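Local coordinates for protein DNA polymerase sliding clamp 2 (Sulfolobus tokodaii, PDB 3AIZ) that serves as a subunit of a ring-shaped sliding clamp that encircles DNA and tethers the DNA polymerase and other DNA-processing proteins to it, at residues A[164-168]-A[179-183]; A[127-132]-A[240-244]; A[6-11]-A[234-238]; A[199-204]-A[244-248]. All blocks are in the same frame, centred on the assembly; numbering follows the deposited sequence.

Interaction 1: A[164-168]-A[179-183]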
loop_
_atom_site.group_PDB
_atom_site.type_symbol
_atom_site.label_atom_id
_atom_site.label_comp_id
_atom_site.label_asym_id
_atom_site.label_seq_id
_atom_site.Cartn_x
_atom_site.Cartn_y
_atom_site.Cartn_z
ATOM N N ASN A 164 42.144 -30.411 -5.823
ATOM C CA ASN A 164 41.488 -29.846 -4.644
ATOM C C ASN A 164 40.835 -28.475 -4.830
ATOM O O ASN A 164 40.271 -27.926 -3.885
ATOM C CB ASN A 164 42.475 -29.777 -3.473
ATOM C CG ASN A 164 42.882 -31.147 -2.968
ATOM O OD1 ASN A 164 42.223 -32.148 -3.249
ATOM N ND2 ASN A 164 43.973 -31.195 -2.211
ATOM N N THR A 165 40.905 -27.922 -6.036
ATOM C CA THR A 165 40.437 -26.555 -6.251
ATOM C C THR A 165 39.792 -26.333 -7.616
ATOM O O THR A 165 40.344 -26.719 -8.644
ATOM C CB THR A 165 41.590 -25.543 -6.083
ATOM O OG1 THR A 165 42.129 -25.641 -4.758
ATOM C CG2 THR A 165 41.098 -24.124 -6.321
ATOM N N VAL A 166 38.621 -25.702 -7.616
ATOM C CA VAL A 166 37.973 -25.286 -8.854
ATOM C C VAL A 166 38.115 -23.775 -9.006
ATOM O O VAL A 166 37.821 -23.021 -8.082
ATOM C CB VAL A 166 36.479 -25.669 -8.881
ATOM C CG1 VAL A 166 35.833 -25.199 -10.174
ATOM C CG2 VAL A 166 36.313 -27.171 -8.722
ATOM N N THR A 167 38.569 -23.339 -10.177
ATOM C CA THR A 167 38.877 -21.933 -10.403
ATOM C C THR A 167 38.099 -21.351 -11.581
ATOM O O THR A 167 38.026 -21.958 -12.647
ATOM C CB THR A 167 40.383 -21.735 -10.663
ATOM O OG1 THR A 167 41.132 -22.205 -9.534
ATOM C CG2 THR A 167 40.700 -20.270 -10.904
ATOM N N LEU A 168 37.519 -20.171 -11.379
ATOM C CA LEU A 168 36.844 -19.454 -12.456
ATOM C C LEU A 168 37.531 -18.112 -12.690
ATOM O O LEU A 168 37.840 -17.397 -11.738
ATOM C CB LEU A 168 35.362 -19.244 -12.132
ATOM C CG LEU A 168 34.483 -20.491 -11.997
ATOM C CD1 LEU A 168 34.683 -21.157 -10.642
ATOM C CD2 LEU A 168 33.021 -20.139 -12.199
ATOM N N SER A 179 37.640 -16.381 -8.854
ATOM C CA SER A 179 37.128 -16.996 -7.634
ATOM C C SER A 179 37.646 -18.421 -7.485
ATOM O O SER A 179 37.961 -19.084 -8.473
ATOM C CB SER A 179 35.599 -16.987 -7.623
ATOM O OG SER A 179 35.072 -17.658 -8.754
ATOM N N LEU A 180 37.733 -18.884 -6.243
ATOM C CA LEU A 180 38.230 -20.225 -5.958
ATOM C C LEU A 180 37.230 -21.009 -5.122
ATOM O O LEU A 180 36.818 -20.565 -4.050
ATOM C CB LEU A 180 39.571 -20.153 -5.226
ATOM C CG LEU A 180 40.669 -19.330 -5.901
ATOM C CD1 LEU A 180 41.904 -19.251 -5.015
ATOM C CD2 LEU A 180 41.017 -19.911 -7.263
ATOM N N LEU A 181 36.842 -22.177 -5.619
ATOM C CA LEU A 181 35.922 -23.042 -4.895
ATOM C C LEU A 181 36.647 -24.297 -4.426
ATOM O O LEU A 181 37.274 -24.997 -5.220
ATOM C CB LEU A 181 34.729 -23.409 -5.778
ATOM C CG LEU A 181 34.020 -22.231 -6.450
ATOM C CD1 LEU A 181 32.798 -22.701 -7.222
ATOM C CD2 LEU A 181 33.631 -21.181 -5.423
ATOM N N LYS A 182 36.567 -24.571 -3.129
ATOM C CA LYS A 182 37.236 -25.726 -2.546
ATOM C C LYS A 182 36.266 -26.488 -1.654
ATOM O O LYS A 182 35.163 -26.016 -1.380
ATOM C CB LYS A 182 38.456 -25.281 -1.735
ATOM C CG LYS A 182 39.290 -24.206 -2.417
ATOM C CD LYS A 182 40.495 -23.796 -1.583
ATOM C CE LYS A 182 41.572 -24.869 -1.592
ATOM N NZ LYS A 182 42.849 -24.385 -0.991
ATOM N N GLN A 183 36.678 -27.670 -1.205
ATOM C CA GLN A 183 35.861 -28.463 -0.295
ATOM C C GLN A 183 35.497 -27.657 0.948
ATOM O O GLN A 183 36.330 -26.933 1.494
ATOM C CB GLN A 183 36.600 -29.739 0.110
ATOM C CG GLN A 183 35.838 -30.607 1.092
ATOM C CD GLN A 183 34.565 -31.171 0.497
ATOM O OE1 GLN A 183 34.558 -31.663 -0.632
ATOM N NE2 GLN A 183 33.476 -31.103 1.256
#
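Val-166 and Leu-181 face each other as a hydrogen-bonded antiparallel pair. Both backbone bonds between them, Val-166 N to Leu-181 O and Leu-181 N to Val-166 O, measure 2.8 Å and are nearly straight. Leu-168 and Ser-179 form the next such pair, with two longer bonds of 3.1 Å between Leu-168 N and Ser-179 O and between Ser-179 N and Leu-168 O. The second of these is the more bent, 141° at the hydrogen. Thr-167 and Leu-180 lie between the two pairs and are not hydrogen-bonded to each other. Here the Leu-180 CA approaches Val-166 O at 3.5 Å, a CA-H...O contact.

The larger apolar side chains, Val-166, Leu-168 and Leu-181, share one face with Ser-179. Leu-168 CD1 meets Leu-181 CD1 at 4.2 Å, and both side chains also rest on Ile-146 of helix 140-150. The opposite face carries Thr-165, Thr-167, Leu-180 and Lys-182. Leu-180 runs alongside Thr-167, with its CD2 branch beside the hydroxyl and the methyl of that threonine. The bent chain of Lys-182 brings CE next to Thr-165 OG1.

A strand of a neighbouring clamp C subunit pairs with Ser-179 and Leu-180. The arrangement is a beta hairpin of the PCNA fold, in which a strand of one subunit pairs with a strand of the next, so that the sheet runs on across the subunit boundary.

Interaction 2: A[127-132]-A[240-244]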
loop_
_atom_site.group_PDB
_atom_site.type_symbol
_atom_site.label_atom_id
_atom_site.label_comp_id
_atom_site.label_asym_id
_atom_site.label_seq_id
_atom_site.Cartn_x
_atom_site.Cartn_y
_atom_site.Cartn_z
ATOM N N GLU A 127 20.831 -35.909 -24.611
ATOM C CA GLU A 127 21.878 -35.274 -23.817
ATOM C C GLU A 127 23.251 -35.621 -24.381
ATOM O O GLU A 127 23.463 -36.733 -24.863
ATOM C CB GLU A 127 21.799 -35.723 -22.354
ATOM C CG GLU A 127 20.476 -35.436 -21.662
ATOM C CD GLU A 127 20.514 -35.768 -20.179
ATOM O OE1 GLU A 127 21.567 -35.542 -19.544
ATOM O OE2 GLU A 127 19.492 -36.252 -19.644
ATOM N N PRO A 128 24.191 -34.667 -24.325
ATOM C CA PRO A 128 25.569 -34.928 -24.753
ATOM C C PRO A 128 26.167 -36.106 -23.990
ATOM O O PRO A 128 25.997 -36.200 -22.774
ATOM C CB PRO A 128 26.299 -33.633 -24.381
ATOM C CG PRO A 128 25.242 -32.589 -24.398
ATOM C CD PRO A 128 23.996 -33.267 -23.907
ATOM N N LYS A 129 26.852 -36.995 -24.702
ATOM C CA LYS A 129 27.470 -38.158 -24.074
ATOM C C LYS A 129 28.977 -37.975 -23.952
ATOM O O LYS A 129 29.719 -38.195 -24.908
ATOM C CB LYS A 129 27.151 -39.432 -24.861
ATOM C CG LYS A 129 25.680 -39.824 -24.844
ATOM C CD LYS A 129 25.449 -41.138 -25.573
ATOM C CE LYS A 129 23.986 -41.548 -25.525
ATOM N NZ LYS A 129 23.757 -42.868 -26.176
ATOM N N VAL A 130 29.421 -37.570 -22.768
ATOM C CA VAL A 130 30.836 -37.322 -22.526
ATOM C C VAL A 130 31.230 -37.737 -21.117
ATOM O O VAL A 130 30.374 -38.033 -20.283
ATOM C CB VAL A 130 31.182 -35.835 -22.708
ATOM C CG1 VAL A 130 30.956 -35.405 -24.149
ATOM C CG2 VAL A 130 30.356 -34.986 -21.758
ATOM N N ASN A 131 32.531 -37.756 -20.857
ATOM C CA ASN A 131 33.035 -38.067 -19.528
ATOM C C ASN A 131 33.332 -36.800 -18.737
ATOM O O ASN A 131 34.274 -36.068 -19.045
ATOM C CB ASN A 131 34.291 -38.935 -19.614
ATOM C CG ASN A 131 34.908 -39.200 -18.251
ATOM O OD1 ASN A 131 34.201 -39.453 -17.275
ATOM N ND2 ASN A 131 36.234 -39.145 -18.181
ATOM N N LEU A 132 32.517 -36.544 -17.721
ATOM C CA LEU A 132 32.720 -35.395 -16.849
ATOM C C LEU A 132 33.912 -35.625 -15.926
ATOM O O LEU A 132 33.784 -36.253 -14.874
ATOM C CB LEU A 132 31.456 -35.110 -16.035
ATOM C CG LEU A 132 30.427 -34.155 -16.648
ATOM C CD1 LEU A 132 30.464 -34.193 -18.167
ATOM C CD2 LEU A 132 29.034 -34.493 -16.143
ATOM N N LEU A 240 16.033 -29.902 -12.898
ATOM C CA LEU A 240 16.458 -29.062 -14.010
ATOM C C LEU A 240 17.856 -29.476 -14.445
ATOM O O LEU A 240 18.730 -29.705 -13.612
ATOM C CB LEU A 240 16.447 -27.584 -13.616
ATOM C CG LEU A 240 15.237 -26.763 -14.063
ATOM C CD1 LEU A 240 15.328 -25.342 -13.531
ATOM C CD2 LEU A 240 15.122 -26.762 -15.577
ATOM N N ILE A 241 18.062 -29.580 -15.751
ATOM C CA ILE A 241 19.353 -29.996 -16.280
ATOM C C ILE A 241 19.776 -29.090 -17.424
ATOM O O ILE A 241 19.036 -28.909 -18.391
ATOM C CB ILE A 241 19.319 -31.455 -16.773
ATOM C CG1 ILE A 241 18.865 -32.387 -15.648
ATOM C CG2 ILE A 241 20.683 -31.870 -17.303
ATOM C CD1 ILE A 241 18.771 -33.836 -16.057
ATOM N N PHE A 242 20.969 -28.519 -17.308
ATOM C CA PHE A 242 21.480 -27.617 -18.331
ATOM C C PHE A 242 22.731 -28.177 -18.988
ATOM O O PHE A 242 23.523 -28.869 -18.353
ATOM C CB PHE A 242 21.781 -26.242 -17.733
ATOM C CG PHE A 242 20.573 -25.541 -17.185
ATOM C CD1 PHE A 242 20.240 -25.652 -15.846
ATOM C CD2 PHE A 242 19.773 -24.768 -18.010
ATOM C CE1 PHE A 242 19.131 -25.007 -15.338
ATOM C CE2 PHE A 242 18.661 -24.121 -17.508
ATOM C CZ PHE A 242 18.340 -24.241 -16.171
ATOM N N TRP A 243 22.896 -27.875 -20.269
ATOM C CA TRP A 243 24.110 -28.224 -20.991
ATOM C C TRP A 243 24.638 -26.998 -21.721
ATOM O O TRP A 243 23.946 -26.417 -22.556
ATOM C CB TRP A 243 23.853 -29.362 -21.981
ATOM C CG TRP A 243 23.753 -30.713 -21.338
ATOM C CD1 TRP A 243 22.611 -31.382 -21.009
ATOM C CD2 TRP A 243 24.841 -31.559 -20.950
ATOM N NE1 TRP A 243 22.921 -32.595 -20.440
ATOM C CE2 TRP A 243 24.282 -32.727 -20.393
ATOM C CE3 TRP A 243 26.233 -31.445 -21.021
ATOM C CZ2 TRP A 243 25.067 -33.772 -19.909
ATOM C CZ3 TRP A 243 27.010 -32.482 -20.539
ATOM C CH2 TRP A 243 26.425 -33.630 -19.991
ATOM N N ILE A 244 25.863 -26.604 -21.391
ATOM C CA ILE A 244 26.478 -25.429 -21.999
ATOM C C ILE A 244 27.594 -25.834 -22.952
ATOM O O ILE A 244 28.518 -26.550 -22.569
ATOM C CB ILE A 244 27.051 -24.465 -20.936
ATOM C CG1 ILE A 244 25.940 -23.919 -20.036
ATOM C CG2 ILE A 244 27.783 -23.315 -21.604
ATOM C CD1 ILE A 244 25.427 -24.911 -19.018
#
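Trp-243 turns its CG away from its own carbonyl carbon, chi1 -77°, and a chi2 of 98° sets the indole across the chain so that one face meets Pro-128. Glu-127 has the same kind of first torsion, chi1 -58°, and an extended chain beyond CG. This carries its carboxylate to the NE1 edge of the indole.

The proline contact is a CH-pi interaction. Pro-128 CD sits 3.4 Å from the centroid of the five-membered ring of Trp-243, almost straight above it. The proline ring slides on toward the six-membered ring, where its CG comes 3.7 Å from Trp-243 CE3. Val-130 and Leu-132 approach the far end of the indole more loosely. Val-130 CG2 lies 4.4 Å from Trp-243 CZ3, and Leu-132 CD1 is 4.5 Å from Trp-243 CH2.

The polar contact is a weak hydrogen bond from Trp-243 NE1 to Glu-127 OE1, 3.4 Å long, with the oxygen near the indole plane. The other carboxylate oxygen, OE2, makes a salt bridge with Lys-51 of strand 46-53.

The segment 127-132 belongs to the connector between the two clamp domains, and strand 239-244 offers it the indole as a platform. Stacking on the face and a weak bond at the edge suggest that this end of the connector meets the indole mainly through apolar packing. The salt bridge to Lys-51 probably steadies the carboxylate.

Interaction 3: A[6-11]-A[234-238]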
loop_
_atom_site.group_PDB
_atom_site.type_symbol
_atom_site.label_atom_id
_atom_site.label_comp_id
_atom_site.label_asym_id
_atom_site.label_seq_id
_atom_site.Cartn_x
_atom_site.Cartn_y
_atom_site.Cartn_z
ATOM N N TYR A 6 2.245 -35.264 -9.231
ATOM C CA TYR A 6 3.490 -34.780 -8.651
ATOM C C TYR A 6 3.216 -34.170 -7.278
ATOM O O TYR A 6 2.200 -33.504 -7.082
ATOM C CB TYR A 6 4.144 -33.758 -9.581
ATOM C CG TYR A 6 5.546 -33.380 -9.174
ATOM C CD1 TYR A 6 6.623 -34.193 -9.494
ATOM C CD2 TYR A 6 5.793 -32.210 -8.472
ATOM C CE1 TYR A 6 7.908 -33.853 -9.124
ATOM C CE2 TYR A 6 7.074 -31.861 -8.099
ATOM C CZ TYR A 6 8.127 -32.685 -8.426
ATOM O OH TYR A 6 9.402 -32.339 -8.055
ATOM N N SER A 7 4.124 -34.395 -6.333
ATOM C CA SER A 7 3.864 -34.073 -4.929
ATOM C C SER A 7 4.114 -32.617 -4.535
ATOM O O SER A 7 3.899 -32.244 -3.384
ATOM C CB SER A 7 4.672 -34.994 -4.011
ATOM O OG SER A 7 6.058 -34.714 -4.103
ATOM N N SER A 8 4.564 -31.795 -5.477
ATOM C CA SER A 8 4.867 -30.403 -5.153
ATOM C C SER A 8 4.558 -29.421 -6.281
ATOM O O SER A 8 5.274 -29.358 -7.279
ATOM C CB SER A 8 6.328 -30.255 -4.725
ATOM O OG SER A 8 6.641 -28.897 -4.466
ATOM N N ALA A 9 3.492 -28.649 -6.105
ATOM C CA ALA A 9 3.131 -27.613 -7.061
ATOM C C ALA A 9 4.203 -26.532 -7.103
ATOM O O ALA A 9 4.563 -26.043 -8.172
ATOM C CB ALA A 9 1.783 -27.008 -6.702
ATOM N N LYS A 10 4.714 -26.168 -5.931
ATOM C CA LYS A 10 5.721 -25.120 -5.828
ATOM C C LYS A 10 6.980 -25.477 -6.611
ATOM O O LYS A 10 7.453 -24.692 -7.432
ATOM C CB LYS A 10 6.072 -24.848 -4.362
ATOM C CG LYS A 10 6.844 -23.556 -4.143
ATOM C CD LYS A 10 7.287 -23.403 -2.694
ATOM C CE LYS A 10 8.408 -24.373 -2.349
ATOM N NZ LYS A 10 9.638 -24.102 -3.147
ATOM N N ASP A 11 7.518 -26.666 -6.355
ATOM C CA ASP A 11 8.725 -27.124 -7.037
ATOM C C ASP A 11 8.528 -27.197 -8.549
ATOM O O ASP A 11 9.407 -26.803 -9.316
ATOM C CB ASP A 11 9.175 -28.478 -6.485
ATOM C CG ASP A 11 9.730 -28.377 -5.077
ATOM O OD1 ASP A 11 10.110 -27.259 -4.669
ATOM O OD2 ASP A 11 9.791 -29.410 -4.379
ATOM N N THR A 234 15.222 -30.754 -7.004
ATOM C CA THR A 234 14.308 -30.207 -6.011
ATOM C C THR A 234 14.071 -31.256 -4.932
ATOM O O THR A 234 14.417 -32.422 -5.108
ATOM C CB THR A 234 12.965 -29.790 -6.635
ATOM O OG1 THR A 234 12.295 -30.944 -7.155
ATOM C CG2 THR A 234 13.188 -28.787 -7.756
ATOM N N ASP A 235 13.484 -30.842 -3.814
ATOM C CA ASP A 235 13.258 -31.754 -2.698
ATOM C C ASP A 235 12.126 -32.740 -2.978
ATOM O O ASP A 235 11.830 -33.604 -2.154
ATOM C CB ASP A 235 12.973 -30.974 -1.411
ATOM C CG ASP A 235 14.196 -30.241 -0.889
ATOM O OD1 ASP A 235 15.314 -30.527 -1.370
ATOM O OD2 ASP A 235 14.040 -29.380 0.003
ATOM N N SER A 236 11.498 -32.611 -4.142
ATOM C CA SER A 236 10.375 -33.473 -4.495
ATOM C C SER A 236 10.659 -34.344 -5.719
ATOM O O SER A 236 9.793 -35.094 -6.170
ATOM C CB SER A 236 9.105 -32.644 -4.705
ATOM O OG SER A 236 9.334 -31.583 -5.615
ATOM N N GLY A 237 11.875 -34.244 -6.249
ATOM C CA GLY A 237 12.289 -35.074 -7.366
ATOM C C GLY A 237 12.497 -34.308 -8.658
ATOM O O GLY A 237 13.459 -34.555 -9.386
ATOM N N GLY A 238 11.588 -33.382 -8.947
ATOM C CA GLY A 238 11.682 -32.556 -10.138
ATOM C C GLY A 238 13.089 -32.032 -10.338
ATOM O O GLY A 238 13.736 -31.584 -9.392
#
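Thr-234 to Gly-237 form a type I beta turn that comes up against the start of helix 9-16, bringing the CA atoms of Ser-8 and Ser-236 within 6.3 Å of each other. Ser-236 carries the centre of the contact. Its OG sits between the N and the carbonyl carbon of its own backbone, chi1 52°, which points it at Tyr-6 and Asp-11 of the other segment. It accepts a hydrogen bond from Tyr-6 OH at 2.6 Å and gives one to Asp-11 OD2 at 2.5 Å. The carboxylate oxygen receives it on its anti lone pair.

Tyr-6 OH is also an acceptor. Gly-238 N donates to it over 2.6 Å, lying near the ring plane at the edge. A relay therefore runs from the Gly-238 amide through the phenol and the serine hydroxyl to Asp-11. Each bond in it would probably polarise the next.

Each segment is also braced by bonds of its own. Ser-8 is the N-cap of the helix, and its OG accepts from Asp-11 N at 3.1 Å. Asp-11 OD1 forms a salt bridge with Lys-10 NZ, 3.5 Å away. In the turn, Thr-234 OG1 donates to Gly-238 O at 2.7 Å, beside the backbone bond from Thr-234 N to the same oxygen.

Tyr-6 ends strand 3-6, which pairs with strand 88-93 through Val-89. The turn joins strands 226-233 and 239-244, so the contact ties the first helix of the N-terminal domain to a C-terminal hairpin.

Interaction 4: A[199-204]-A[244-248]; sequences VYSIEV and IAPRL
Tyr-200 packs against Ile-244 and Pro-246 where the C-terminal tail of the PCNA fold passes a strand-to-helix junction. This is the tight part of the contact. Ile-244 CG2 and Pro-246 CA each come 3.5 Å from Tyr-200 CD2, both approaching the ring obliquely. Pro-246 CB also meets the ring, 3.6 Å from Tyr-200 CE2. The ring is held at its far end too, because its OH is hydrogen-bonded to Ile-226 O. Ile-244 turns its other branch to the helix, where its CG1 touches Val-204 CG1 at 4.1 Å.

The solvent side is looser and belongs to Arg-247. Its chain runs extended from CG to NE past Ser-201, the N-cap residue of helix 202-211. The guanidinium comes up obliquely there, with NH2 3.3 Å from Ser-201 OG. Its NE has a long, weak ion pair with Glu-156. The backbone holds the tail more firmly. Arg-247 N donates to Val-199 O at 2.8 Å, from above the carbonyl plane rather than along a lone pair. One water completes the pairing: it accepts from Val-199 N and donates to Arg-247 O, each 2.9 Å away.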
loop_
_atom_site.group_PDB
_atom_site.type_symbol
_atom_site.label_atom_id
_atom_site.label_comp_id
_atom_site.label_asym_id
_atom_site.label_seq_id
_atom_site.Cartn_x
_atom_site.Cartn_y
_atom_site.Cartn_z
ATOM N N VAL A 199 36.242 -23.236 -21.333
ATOM C CA VAL A 199 35.773 -21.859 -21.401
ATOM C C VAL A 199 34.302 -21.829 -21.801
ATOM O O VAL A 199 33.869 -22.605 -22.652
ATOM C CB VAL A 199 36.589 -21.043 -22.420
ATOM C CG1 VAL A 199 36.119 -19.598 -22.447
ATOM C CG2 VAL A 199 38.068 -21.120 -22.091
ATOM N N TYR A 200 33.533 -20.937 -21.183
ATOM C CA TYR A 200 32.110 -20.819 -21.490
ATOM C C TYR A 200 31.673 -19.362 -21.582
ATOM O O TYR A 200 32.326 -18.471 -21.040
ATOM C CB TYR A 200 31.270 -21.544 -20.437
ATOM C CG TYR A 200 31.664 -22.987 -20.235
ATOM C CD1 TYR A 200 32.489 -23.358 -19.184
ATOM C CD2 TYR A 200 31.216 -23.976 -21.100
ATOM C CE1 TYR A 200 32.854 -24.675 -18.997
ATOM C CE2 TYR A 200 31.576 -25.296 -20.922
ATOM C CZ TYR A 200 32.395 -25.640 -19.868
ATOM O OH TYR A 200 32.757 -26.954 -19.684
ATOM N N SER A 201 30.562 -19.128 -22.272
ATOM C CA SER A 201 30.003 -17.789 -22.401
ATOM C C SER A 201 29.485 -17.283 -21.058
ATOM O O SER A 201 28.731 -17.976 -20.377
ATOM C CB SER A 201 28.873 -17.784 -23.432
ATOM O OG SER A 201 28.237 -16.520 -23.486
ATOM N N ILE A 202 29.894 -16.075 -20.679
ATOM C CA ILE A 202 29.432 -15.475 -19.432
ATOM C C ILE A 202 27.933 -15.217 -19.478
ATOM O O ILE A 202 27.229 -15.426 -18.493
ATOM C CB ILE A 202 30.159 -14.155 -19.120
ATOM C CG1 ILE A 202 31.631 -14.420 -18.817
ATOM C CG2 ILE A 202 29.507 -13.450 -17.941
ATOM C CD1 ILE A 202 32.266 -13.367 -17.945
ATOM N N GLU A 203 27.452 -14.761 -20.629
ATOM C CA GLU A 203 26.029 -14.502 -20.815
ATOM C C GLU A 203 25.202 -15.727 -20.446
ATOM O O GLU A 203 24.205 -15.625 -19.732
ATOM C CB GLU A 203 25.746 -14.098 -22.264
ATOM C CG GLU A 203 26.394 -12.788 -22.682
ATOM C CD GLU A 203 25.806 -11.591 -21.960
ATOM O OE1 GLU A 203 24.630 -11.666 -21.543
ATOM O OE2 GLU A 203 26.517 -10.574 -21.812
ATOM N N VAL A 204 25.630 -16.888 -20.928
ATOM C CA VAL A 204 24.893 -18.123 -20.705
ATOM C C VAL A 204 25.117 -18.670 -19.301
ATOM O O VAL A 204 24.165 -19.020 -18.603
ATOM C CB VAL A 204 25.282 -19.197 -21.731
ATOM C CG1 VAL A 204 24.422 -20.435 -21.546
ATOM C CG2 VAL A 204 25.140 -18.649 -23.140
ATOM N N ILE A 244 25.863 -26.604 -21.391
ATOM C CA ILE A 244 26.478 -25.429 -21.999
ATOM C C ILE A 244 27.594 -25.834 -22.952
ATOM O O ILE A 244 28.518 -26.550 -22.569
ATOM C CB ILE A 244 27.051 -24.465 -20.936
ATOM C CG1 ILE A 244 25.940 -23.919 -20.036
ATOM C CG2 ILE A 244 27.783 -23.315 -21.604
ATOM C CD1 ILE A 244 25.427 -24.911 -19.018
ATOM N N ALA A 245 27.502 -25.378 -24.195
ATOM C CA ALA A 245 28.555 -25.629 -25.169
ATOM C C ALA A 245 29.763 -24.764 -24.842
ATOM O O ALA A 245 29.638 -23.547 -24.689
ATOM C CB ALA A 245 28.059 -25.342 -26.575
ATOM N N PRO A 246 30.941 -25.390 -24.723
ATOM C CA PRO A 246 32.172 -24.657 -24.418
ATOM C C PRO A 246 32.642 -23.858 -25.623
ATOM O O PRO A 246 32.267 -24.177 -26.751
ATOM C CB PRO A 246 33.169 -25.777 -24.119
ATOM C CG PRO A 246 32.683 -26.923 -24.925
ATOM C CD PRO A 246 31.184 -26.835 -24.880
ATOM N N ARG A 247 33.443 -22.824 -25.387
ATOM C CA ARG A 247 34.052 -22.080 -26.479
ATOM C C ARG A 247 35.356 -22.755 -26.874
ATOM O O ARG A 247 36.270 -22.879 -26.060
ATOM C CB ARG A 247 34.315 -20.630 -26.075
ATOM C CG ARG A 247 33.063 -19.806 -25.836
ATOM C CD ARG A 247 33.418 -18.345 -25.623
ATOM N NE ARG A 247 32.251 -17.524 -25.307
ATOM C CZ ARG A 247 31.500 -16.912 -26.217
ATOM N NH1 ARG A 247 31.789 -17.028 -27.506
ATOM N NH2 ARG A 247 30.457 -16.184 -25.837
ATOM N N LEU A 248 35.434 -23.197 -28.124
ATOM C CA LEU A 248 36.632 -23.863 -28.619
ATOM C C LEU A 248 37.480 -22.921 -29.468
ATOM O O LEU A 248 38.601 -23.254 -29.856
ATOM C CB LEU A 248 36.263 -25.118 -29.414
ATOM C CG LEU A 248 35.812 -26.334 -28.598
ATOM C CD1 LEU A 248 36.863 -26.695 -27.563
ATOM C CD2 LEU A 248 34.473 -26.090 -27.932
ATOM O OXT LEU A 248 37.066 -21.804 -29.783
HETATM O O HOH W 1 36.502 -24.715 -23.778
#

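Overall arrangement
From the N terminus, residues 6-11 come first and pair with 234-238, so interaction 3 closes the longest loop, between the two domains. Residues 127-132, in the connector, follow and are matched by 240-244. Interactions 2 and 3 therefore cross. The hairpin of interaction 1 opens and closes inside both loops, at the subunit boundary. Interaction 4 starts after it, at 199-204, and ends on the C-terminal tail, crossing interaction 3. Interactions 2 and 4 share Ile-244, so one strand and its tail take up first the connector and then the strand-helix junction. Interactions 3 and 4 lie on opposite sides of the chain's centre, with centres about 30 Å apart.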